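Local structure of EscN (Escherichia coli O127:H6, 2OBL) at residues S85-A95 with F115-K126; A97-E107 with K160-R171. The protein is a P-loop protein of the ATP synthase alpha/beta family, probably a component of a type III secretion system. The protein carries 1 engineered substitution. All blocks are in the same frame, centred on the assembly; numbering follows the deposited sequence.

Contact 1: residues S85-A95 with F115-K126; sequences STLLGMICNGA and FLALLPQSTLSK
Phe115 plugs into the side of helix 84-94 as a knob among Ser85, Leu88, Gly89 and Cys92. This helix follows what is probably the P-loop (Walker A) of the nucleotide-binding domain, a pattern to which Ser85 itself belongs; 115-126 runs past it from helix 109-116 to the short helix 121-124. With CG anti to the backbone N (chi1 175°), the Phe115 ring turns its edge to the helix. Ser85 O lies in the ring plane at one edge, and Gly89 N is also edge-on, 3.8 Å from Phe115 CE1. Cys92 SG also lies at the edge, a sulfur-aromatic contact, 5.4 Å from the Phe115 ring centroid and 83° off its normal. The beta carbon of Leu88 approaches the same ring obliquely. Beside Phe115, a methyl of Leu118 presses on the backbone at Ser85, Leu118 CD1 lying 3.4 Å from Ser85 O, and reaches on toward the bare CA of Gly89. Leu119 sends CD2 against Cys92 CB.

The Asn93 amide pins the polar end of the contact. Its ND2 donates to Leu118 O at 2.9 Å, a nearly straight bond (165°) with the acceptor almost in the amide plane, while Asn93 OD1 accepts from Thr123 OG1 at 2.7 Å. Bonds at both amide ends fix its rotation, and the Thr123 side chain crosses it at about a right angle. The Pro120 and Asn93 side chains approach from opposite directions, bringing Pro120 CD close to Asn93 OD1. Farther on, extended Lys126 hydrogen-bonds Ala97 O and meets a water that donates to Cys92 O and Ala95 O; Lys126 NZ stands 2.8 Å from that water's oxygen.

Contact 2: residues A97-E107 with K160-R171; sequences ADIIVLALIGE and KNVLLMMDSVTR. With IMD (imidazole), chain D.
Leu102 and Met165 lie side by side between neighbouring parallel strands, 99-105 and 161-167, in the central beta-sheet of the P-loop NTPase fold. Met165 extends from CB to SD, with chi2 at 180°, so that Leu102 CD2 nestles along its CB, CG and sulfur and comes within 3.6 Å of Met165 SD. Toward the N-terminal ends of the strands, Ala97, just before strand 99-105, is a small bump against the Leu163 stem, the two CB atoms 3.7 Å apart.

Across the sheet, Val101 straddles two neighbours: its CG2 reaches Val162 CG1, and its CG1 turns to Leu164 CD1. Met166 CG settles beside both the small Ala103 CB and Ile105 CD1. The alternating backbone hydrogen bonds hold these bumps in step, and Asp98 OD2 adds a bond from Asn161 N where the strands begin.

At their C-terminal ends, Asp167 OD2 accepts from N3 of a bound imidazole at 2.6 Å and forms a salt bridge with Lys84 of the probable P-loop. Leu104 and Glu107 also border the imidazole. Arg171 passes Gly106, its CD 3.4 Å from Gly106 O, to form a salt bridge with Glu107. The carboxylate and guanidinium planes stand 88° apart, and Arg171 NE reaches Glu107 OE2 at 2.7 Å from above the carboxylate plane.

How the contacts relate
Both contacts lie in the nucleotide-binding domain, their centres 11 Å apart, and their segments alternate along the chain: 85-95, 97-107, 115-126, then 160-171. Contact 2 joins two strands within the central sheet; contact 1 joins helix 84-94 to the connection leading from strand 99-105 to strand 127-132, packed over one face of that sheet. Leu88 and Cys92 touch Met165, while Phe115 rests on Leu102 and Leu104, so the layers share a core. Where 115-126 enters strand 127-132, Lys126 O probably accepts from Ile100 N, beginning its pairing with strand 99-105. The probable P-loop meets both contacts, through Ser85 in contact 1 and, at the C-terminal ends of the strands, through Lys84 with Asp167 in contact 2.

Contact 1: residues S85-A95 with F115-K126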
loop_
_atom_site.group_PDB
_atom_site.type_symbol
_atom_site.label_atom_id
_atom_site.label_comp_id
_atom_site.label_asym_id
_atom_site.label_seq_id
_atom_site.Cartn_x
_atom_site.Cartn_y
_atom_site.Cartn_z
ATOM N N SER A 85 9.027 4.941 -1.422
ATOM C CA SER A 85 9.687 3.640 -1.552
ATOM C C SER A 85 10.152 3.109 -0.188
ATOM O O SER A 85 10.063 1.903 0.097
ATOM C CB SER A 85 10.829 3.707 -2.564
ATOM O OG SER A 85 10.292 3.798 -3.879
ATOM N N THR A 86 10.614 4.018 0.660
ATOM C CA THR A 86 11.043 3.656 2.018
ATOM C C THR A 86 9.890 3.059 2.832
ATOM O O THR A 86 10.055 2.039 3.519
ATOM C CB THR A 86 11.629 4.877 2.755
ATOM O OG1 THR A 86 12.806 5.316 2.066
ATOM C CG2 THR A 86 12.022 4.508 4.193
ATOM N N LEU A 87 8.718 3.689 2.744
ATOM C CA LEU A 87 7.532 3.162 3.402
ATOM C C LEU A 87 7.139 1.801 2.840
ATOM O O LEU A 87 6.783 0.896 3.601
ATOM C CB LEU A 87 6.351 4.132 3.297
ATOM C CG LEU A 87 5.043 3.615 3.891
ATOM C CD1 LEU A 87 5.145 3.353 5.405
ATOM C CD2 LEU A 87 3.897 4.596 3.595
ATOM N N LEU A 88 7.192 1.653 1.516
ATOM C CA LEU A 88 6.854 0.374 0.897
ATOM C C LEU A 88 7.838 -0.695 1.380
ATOM O O LEU A 88 7.450 -1.810 1.662
ATOM C CB LEU A 88 6.912 0.452 -0.628
ATOM C CG LEU A 88 5.916 1.406 -1.293
ATOM C CD1 LEU A 88 5.843 1.153 -2.780
ATOM C CD2 LEU A 88 4.543 1.243 -0.665
ATOM N N GLY A 89 9.111 -0.342 1.455
ATOM C CA GLY A 89 10.109 -1.269 1.992
ATOM C C GLY A 89 9.798 -1.686 3.422
ATOM O O GLY A 89 9.886 -2.865 3.772
ATOM N N MET A 90 9.449 -0.718 4.261
ATOM C CA MET A 90 9.154 -1.011 5.666
ATOM C C MET A 90 8.003 -1.990 5.764
ATOM O O MET A 90 8.003 -2.909 6.590
ATOM C CB MET A 90 8.773 0.268 6.397
ATOM C CG MET A 90 9.946 1.160 6.688
ATOM S SD MET A 90 9.387 2.659 7.511
ATOM C CE MET A 90 8.515 1.985 8.917
ATOM N N ILE A 91 7.011 -1.783 4.908
ATOM C CA ILE A 91 5.832 -2.638 4.903
ATOM C C ILE A 91 6.183 -4.069 4.484
ATOM O O ILE A 91 5.775 -5.026 5.138
ATOM C CB ILE A 91 4.691 -2.062 4.008
ATOM C CG1 ILE A 91 4.125 -0.771 4.625
ATOM C CG2 ILE A 91 3.588 -3.105 3.885
ATOM C CD1 ILE A 91 3.214 0.041 3.674
ATOM N N CYS A 92 6.947 -4.220 3.399
ATOM C CA CYS A 92 7.338 -5.553 2.948
ATOM C C CYS A 92 8.117 -6.291 4.033
ATOM O O CYS A 92 7.930 -7.490 4.233
ATOM C CB CYS A 92 8.172 -5.489 1.663
ATOM S SG CYS A 92 7.260 -5.011 0.177
ATOM N N ASN A 93 8.970 -5.568 4.752
ATOM C CA ASN A 93 9.827 -6.196 5.755
ATOM C C ASN A 93 9.116 -6.435 7.081
ATOM O O ASN A 93 9.512 -7.306 7.859
ATOM C CB ASN A 93 11.071 -5.348 5.972
ATOM C CG ASN A 93 11.972 -5.318 4.754
ATOM O OD1 ASN A 93 12.013 -6.272 3.984
ATOM N ND2 ASN A 93 12.704 -4.227 4.581
ATOM N N GLY A 94 8.069 -5.655 7.337
ATOM C CA GLY A 94 7.374 -5.697 8.607
ATOM C C GLY A 94 6.033 -6.399 8.587
ATOM O O GLY A 94 5.541 -6.807 9.636
ATOM N N ALA A 95 5.439 -6.553 7.405
ATOM C CA ALA A 95 4.052 -7.033 7.317
ATOM C C ALA A 95 3.881 -8.496 7.715
ATOM O O ALA A 95 4.769 -9.336 7.487
ATOM C CB ALA A 95 3.469 -6.790 5.924
ATOM N N PHE A 115 14.623 0.244 -4.779
ATOM C CA PHE A 115 13.621 -0.426 -3.972
ATOM C C PHE A 115 14.052 -1.821 -3.550
ATOM O O PHE A 115 13.905 -2.194 -2.385
ATOM C CB PHE A 115 12.274 -0.528 -4.696
ATOM C CG PHE A 115 11.258 -1.322 -3.929
ATOM C CD1 PHE A 115 10.710 -0.825 -2.748
ATOM C CD2 PHE A 115 10.872 -2.580 -4.369
ATOM C CE1 PHE A 115 9.784 -1.582 -2.029
ATOM C CE2 PHE A 115 9.957 -3.333 -3.671
ATOM C CZ PHE A 115 9.409 -2.833 -2.495
ATOM N N LEU A 116 14.565 -2.602 -4.501
ATOM C CA LEU A 116 14.968 -3.972 -4.202
ATOM C C LEU A 116 16.047 -4.016 -3.125
ATOM O O LEU A 116 16.101 -4.934 -2.303
ATOM C CB LEU A 116 15.432 -4.692 -5.472
ATOM C CG LEU A 116 14.356 -4.921 -6.543
ATOM C CD1 LEU A 116 14.948 -5.751 -7.670
ATOM C CD2 LEU A 116 13.094 -5.589 -5.970
ATOM N N ALA A 117 16.912 -3.009 -3.122
ATOM C CA ALA A 117 17.962 -2.937 -2.109
ATOM C C ALA A 117 17.419 -2.859 -0.676
ATOM O O ALA A 117 18.110 -3.236 0.263
ATOM C CB ALA A 117 18.900 -1.766 -2.408
ATOM N N LEU A 118 16.183 -2.388 -0.507
ATOM C CA LEU A 118 15.569 -2.277 0.827
ATOM C C LEU A 118 15.153 -3.634 1.399
ATOM O O LEU A 118 14.800 -3.743 2.576
ATOM C CB LEU A 118 14.330 -1.362 0.777
ATOM C CG LEU A 118 14.542 0.023 0.168
ATOM C CD1 LEU A 118 13.232 0.771 0.052
ATOM C CD2 LEU A 118 15.524 0.841 1.018
ATOM N N LEU A 119 15.152 -4.666 0.560
ATOM C CA LEU A 119 14.611 -5.952 0.989
ATOM C C LEU A 119 15.723 -6.950 1.263
ATOM O O LEU A 119 16.450 -7.328 0.344
ATOM C CB LEU A 119 13.678 -6.519 -0.082
ATOM C CG LEU A 119 12.626 -5.577 -0.673
ATOM C CD1 LEU A 119 11.792 -6.318 -1.742
ATOM C CD2 LEU A 119 11.730 -4.955 0.399
ATOM N N PRO A 120 15.837 -7.404 2.522
ATOM C CA PRO A 120 16.845 -8.409 2.839
ATOM C C PRO A 120 16.495 -9.787 2.278
ATOM O O PRO A 120 15.367 -10.027 1.815
ATOM C CB PRO A 120 16.843 -8.438 4.369
ATOM C CG PRO A 120 15.486 -8.010 4.754
ATOM C CD PRO A 120 15.060 -7.011 3.707
ATOM N N GLN A 121 17.474 -10.683 2.321
ATOM C CA GLN A 121 17.299 -12.017 1.787
ATOM C C GLN A 121 16.078 -12.711 2.386
ATOM O O GLN A 121 15.351 -13.383 1.677
ATOM C CB GLN A 121 18.585 -12.841 1.988
ATOM C CG GLN A 121 19.757 -12.315 1.162
ATOM C CD GLN A 121 19.561 -12.558 -0.323
ATOM O OE1 GLN A 121 19.473 -13.704 -0.761
ATOM N NE2 GLN A 121 19.450 -11.477 -1.103
ATOM N N SER A 122 15.830 -12.517 3.680
ATOM C CA SER A 122 14.691 -13.175 4.332
ATOM C C SER A 122 13.346 -12.689 3.783
ATOM O O SER A 122 12.368 -13.440 3.725
ATOM C CB SER A 122 14.747 -12.987 5.850
ATOM O OG SER A 122 14.677 -11.620 6.202
ATOM N N THR A 123 13.298 -11.434 3.367
ATOM C CA THR A 123 12.091 -10.908 2.746
ATOM C C THR A 123 11.973 -11.388 1.302
ATOM O O THR A 123 10.931 -11.909 0.899
ATOM C CB THR A 123 12.040 -9.372 2.811
ATOM O OG1 THR A 123 12.063 -8.956 4.182
ATOM C CG2 THR A 123 10.763 -8.825 2.123
ATOM N N LEU A 124 13.045 -11.230 0.528
ATOM C CA LEU A 124 13.036 -11.663 -0.871
ATOM C C LEU A 124 12.642 -13.128 -1.052
ATOM O O LEU A 124 12.033 -13.494 -2.054
ATOM C CB LEU A 124 14.387 -11.382 -1.531
ATOM C CG LEU A 124 14.774 -9.906 -1.666
ATOM C CD1 LEU A 124 16.257 -9.792 -1.943
ATOM C CD2 LEU A 124 13.934 -9.218 -2.778
ATOM N N SER A 125 12.978 -13.960 -0.068
ATOM C CA SER A 125 12.676 -15.380 -0.116
ATOM C C SER A 125 11.193 -15.701 -0.096
ATOM O O SER A 125 10.798 -16.802 -0.479
ATOM C CB SER A 125 13.371 -16.110 1.030
ATOM O OG SER A 125 14.735 -16.305 0.704
ATOM N N LYS A 126 10.377 -14.758 0.373
ATOM C CA LYS A 126 8.920 -14.937 0.321
ATOM C C LYS A 126 8.232 -14.009 -0.677
ATOM O O LYS A 126 7.001 -13.883 -0.665
ATOM C CB LYS A 126 8.292 -14.777 1.703
ATOM C CG LYS A 126 8.397 -13.396 2.294
ATOM C CD LYS A 126 7.681 -13.367 3.637
ATOM C CE LYS A 126 7.701 -11.982 4.262
ATOM N NZ LYS A 126 7.030 -12.047 5.592
HETATM O O HOH W 1 7.030 -9.293 6.052
#

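Contact 2: residues A97-E107 with K160-R171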
loop_
_atom_site.group_PDB
_atom_site.type_symbol
_atom_site.label_atom_id
_atom_site.label_comp_id
_atom_site.label_asym_id
_atom_site.label_seq_id
_atom_site.Cartn_x
_atom_site.Cartn_y
_atom_site.Cartn_z
ATOM N N ALA A 97 2.645 -11.162 6.449
ATOM C CA ALA A 97 2.221 -11.852 5.243
ATOM C C ALA A 97 3.112 -13.065 5.041
ATOM O O ALA A 97 4.308 -13.007 5.314
ATOM C CB ALA A 97 2.326 -10.926 4.039
ATOM N N ASP A 98 2.518 -14.158 4.578
ATOM C CA ASP A 98 3.254 -15.396 4.303
ATOM C C ASP A 98 4.032 -15.244 3.000
ATOM O O ASP A 98 5.138 -15.770 2.842
ATOM C CB ASP A 98 2.271 -16.558 4.144
ATOM C CG ASP A 98 1.513 -16.870 5.416
ATOM O OD1 ASP A 98 2.058 -16.643 6.516
ATOM O OD2 ASP A 98 0.366 -17.353 5.313
ATOM N N ILE A 99 3.418 -14.530 2.066
ATOM C CA ILE A 99 3.940 -14.352 0.714
ATOM C C ILE A 99 3.652 -12.931 0.261
ATOM O O ILE A 99 2.554 -12.428 0.468
ATOM C CB ILE A 99 3.205 -15.284 -0.267
ATOM C CG1 ILE A 99 3.345 -16.753 0.156
ATOM C CG2 ILE A 99 3.696 -15.065 -1.699
ATOM C CD1 ILE A 99 4.681 -17.351 -0.184
ATOM N N ILE A 100 4.634 -12.295 -0.363
ATOM C CA ILE A 100 4.443 -10.966 -0.933
ATOM C C ILE A 100 4.585 -11.055 -2.442
ATOM O O ILE A 100 5.569 -11.590 -2.956
ATOM C CB ILE A 100 5.472 -9.939 -0.389
ATOM C CG1 ILE A 100 5.410 -9.865 1.138
ATOM C CG2 ILE A 100 5.202 -8.560 -0.984
ATOM C CD1 ILE A 100 6.615 -9.165 1.738
ATOM N N VAL A 101 3.581 -10.550 -3.153
ATOM C CA VAL A 101 3.679 -10.440 -4.586
ATOM C C VAL A 101 3.744 -8.961 -4.917
ATOM O O VAL A 101 2.801 -8.219 -4.650
ATOM C CB VAL A 101 2.487 -11.106 -5.295
ATOM C CG1 VAL A 101 2.588 -10.938 -6.797
ATOM C CG2 VAL A 101 2.403 -12.583 -4.905
ATOM N N LEU A 102 4.870 -8.555 -5.492
ATOM C CA LEU A 102 5.127 -7.166 -5.841
ATOM C C LEU A 102 4.981 -6.976 -7.337
ATOM O O LEU A 102 5.431 -7.814 -8.131
ATOM C CB LEU A 102 6.543 -6.779 -5.415
ATOM C CG LEU A 102 6.729 -6.281 -3.986
ATOM C CD1 LEU A 102 8.159 -6.447 -3.531
ATOM C CD2 LEU A 102 6.335 -4.807 -3.911
ATOM N N ALA A 103 4.313 -5.895 -7.720
ATOM C CA ALA A 103 4.269 -5.484 -9.098
ATOM C C ALA A 103 4.912 -4.118 -9.144
ATOM O O ALA A 103 4.375 -3.139 -8.585
ATOM C CB ALA A 103 2.849 -5.433 -9.617
ATOM N N LEU A 104 6.090 -4.059 -9.758
ATOM C CA LEU A 104 6.819 -2.804 -9.909
ATOM C C LEU A 104 6.731 -2.364 -11.364
ATOM O O LEU A 104 7.419 -2.909 -12.243
ATOM C CB LEU A 104 8.275 -2.980 -9.484
ATOM C CG LEU A 104 8.503 -3.553 -8.081
ATOM C CD1 LEU A 104 9.990 -3.673 -7.795
ATOM C CD2 LEU A 104 7.828 -2.673 -7.052
ATOM N N ILE A 105 5.870 -1.387 -11.609
ATOM C CA ILE A 105 5.463 -1.033 -12.959
ATOM C C ILE A 105 5.854 0.391 -13.363
ATOM O O ILE A 105 5.509 1.373 -12.694
ATOM C CB ILE A 105 3.914 -1.185 -13.120
ATOM C CG1 ILE A 105 3.456 -2.609 -12.716
ATOM C CG2 ILE A 105 3.473 -0.765 -14.540
ATOM C CD1 ILE A 105 1.937 -2.821 -12.780
ATOM N N GLY A 106 6.571 0.500 -14.472
ATOM C CA GLY A 106 6.708 1.774 -15.180
ATOM C C GLY A 106 7.828 2.710 -14.760
ATOM O O GLY A 106 7.936 3.821 -15.287
ATOM N N GLU A 107 8.651 2.285 -13.806
ATOM C CA GLU A 107 9.797 3.112 -13.393
ATOM C C GLU A 107 11.061 2.679 -14.130
ATOM O O GLU A 107 11.068 1.663 -14.823
ATOM C CB GLU A 107 10.023 3.064 -11.869
ATOM C CG GLU A 107 8.788 3.326 -11.007
ATOM C CD GLU A 107 8.369 4.777 -10.941
ATOM O OE1 GLU A 107 9.210 5.670 -11.205
ATOM O OE2 GLU A 107 7.178 5.029 -10.613
ATOM N N LYS A 160 -2.074 -19.452 1.838
ATOM C CA LYS A 160 -1.164 -18.410 2.300
ATOM C C LYS A 160 -1.896 -17.088 2.486
ATOM O O LYS A 160 -2.804 -16.763 1.728
ATOM C CB LYS A 160 -0.020 -18.203 1.299
ATOM C CG LYS A 160 0.762 -19.474 0.955
ATOM C CD LYS A 160 1.491 -20.028 2.166
ATOM C CE LYS A 160 2.338 -21.239 1.789
ATOM N NZ LYS A 160 2.966 -21.845 3.000
ATOM N N ASN A 161 -1.511 -16.339 3.509
ATOM C CA ASN A 161 -1.961 -14.968 3.607
ATOM C C ASN A 161 -1.024 -14.117 2.783
ATOM O O ASN A 161 0.142 -13.922 3.148
ATOM C CB ASN A 161 -2.036 -14.494 5.052
ATOM C CG ASN A 161 -3.330 -14.917 5.727
ATOM O OD1 ASN A 161 -4.330 -15.222 5.059
ATOM N ND2 ASN A 161 -3.323 -14.938 7.056
ATOM N N VAL A 162 -1.542 -13.644 1.654
ATOM C CA VAL A 162 -0.734 -12.967 0.648
ATOM C C VAL A 162 -0.864 -11.443 0.752
ATOM O O VAL A 162 -1.947 -10.919 0.974
ATOM C CB VAL A 162 -1.151 -13.411 -0.763
ATOM C CG1 VAL A 162 -0.296 -12.722 -1.830
ATOM C CG2 VAL A 162 -1.067 -14.946 -0.896
ATOM N N LEU A 163 0.254 -10.748 0.614
ATOM C CA LEU A 163 0.227 -9.296 0.418
ATOM C C LEU A 163 0.548 -9.005 -1.038
ATOM O O LEU A 163 1.644 -9.313 -1.512
ATOM C CB LEU A 163 1.240 -8.593 1.327
ATOM C CG LEU A 163 1.446 -7.098 1.056
ATOM C CD1 LEU A 163 0.137 -6.336 1.192
ATOM C CD2 LEU A 163 2.534 -6.479 1.953
ATOM N N LEU A 164 -0.421 -8.440 -1.751
ATOM C CA LEU A 164 -0.199 -7.979 -3.121
ATOM C C LEU A 164 0.121 -6.491 -3.053
ATOM O O LEU A 164 -0.657 -5.705 -2.510
ATOM C CB LEU A 164 -1.459 -8.189 -3.958
ATOM C CG LEU A 164 -1.464 -7.587 -5.372
ATOM C CD1 LEU A 164 -0.364 -8.232 -6.248
ATOM C CD2 LEU A 164 -2.843 -7.798 -5.993
ATOM N N MET A 165 1.270 -6.098 -3.587
ATOM C CA MET A 165 1.663 -4.702 -3.506
ATOM C C MET A 165 1.992 -4.190 -4.901
ATOM O O MET A 165 2.945 -4.651 -5.534
ATOM C CB MET A 165 2.855 -4.516 -2.548
ATOM C CG MET A 165 3.390 -3.083 -2.526
ATOM S SD MET A 165 4.801 -2.772 -1.413
ATOM C CE MET A 165 4.054 -2.915 0.200
ATOM N N MET A 166 1.189 -3.253 -5.382
ATOM C CA MET A 166 1.307 -2.793 -6.751
ATOM C C MET A 166 1.765 -1.344 -6.773
ATOM O O MET A 166 1.030 -0.450 -6.363
ATOM C CB MET A 166 -0.026 -2.932 -7.478
ATOM C CG MET A 166 0.069 -2.416 -8.910
ATOM S SD MET A 166 -1.462 -2.548 -9.839
ATOM C CE MET A 166 -1.929 -4.211 -9.440
ATOM N N ASP A 167 2.987 -1.125 -7.246
ATOM C CA ASP A 167 3.568 0.209 -7.329
ATOM C C ASP A 167 3.869 0.426 -8.816
ATOM O O ASP A 167 4.938 0.021 -9.281
ATOM C CB ASP A 167 4.864 0.248 -6.487
ATOM C CG ASP A 167 5.458 1.656 -6.337
ATOM O OD1 ASP A 167 4.717 2.661 -6.351
ATOM O OD2 ASP A 167 6.696 1.763 -6.198
ATOM N N SER A 168 2.954 1.040 -9.574
ATOM C CA SER A 168 1.781 1.752 -9.066
ATOM C C SER A 168 0.564 1.492 -9.937
ATOM O O SER A 168 0.701 1.149 -11.113
ATOM C CB SER A 168 2.056 3.259 -9.131
ATOM O OG SER A 168 2.341 3.658 -10.479
ATOM N N VAL A 169 -0.628 1.689 -9.381
ATOM C CA VAL A 169 -1.816 1.597 -10.207
ATOM C C VAL A 169 -1.798 2.740 -11.223
ATOM O O VAL A 169 -2.321 2.603 -12.324
ATOM C CB VAL A 169 -3.119 1.533 -9.363
ATOM C CG1 VAL A 169 -3.392 2.845 -8.643
ATOM C CG2 VAL A 169 -4.301 1.123 -10.255
ATOM N N THR A 170 -1.170 3.863 -10.850
ATOM C CA THR A 170 -1.048 5.003 -11.767
ATOM C C THR A 170 -0.343 4.629 -13.073
ATOM O O THR A 170 -0.820 4.944 -14.164
ATOM C CB THR A 170 -0.278 6.145 -11.087
ATOM O OG1 THR A 170 -1.014 6.575 -9.933
ATOM C CG2 THR A 170 -0.075 7.319 -12.064
ATOM N N ARG A 171 0.802 3.960 -12.967
ATOM C CA ARG A 171 1.562 3.618 -14.178
ATOM C C ARG A 171 0.984 2.415 -14.894
ATOM O O ARG A 171 1.100 2.305 -16.129
ATOM C CB ARG A 171 3.053 3.460 -13.871
ATOM C CG ARG A 171 3.698 4.789 -13.460
ATOM C CD ARG A 171 5.216 4.734 -13.550
ATOM N NE ARG A 171 5.859 5.829 -12.819
ATOM C CZ ARG A 171 6.248 6.963 -13.382
ATOM N NH1 ARG A 171 6.062 7.151 -14.684
ATOM N NH2 ARG A 171 6.844 7.903 -12.646
HETATM N N1 IMD D . 9.222 0.377 -9.993
HETATM C C2 IMD D . 8.040 0.546 -9.359
HETATM N N3 IMD D . 8.306 0.933 -8.085
HETATM C C4 IMD D . 9.651 1.006 -7.917
HETATM C C5 IMD D . 10.231 0.647 -9.125
HETATM O O HOH W 2 5.119 3.157 -10.670
#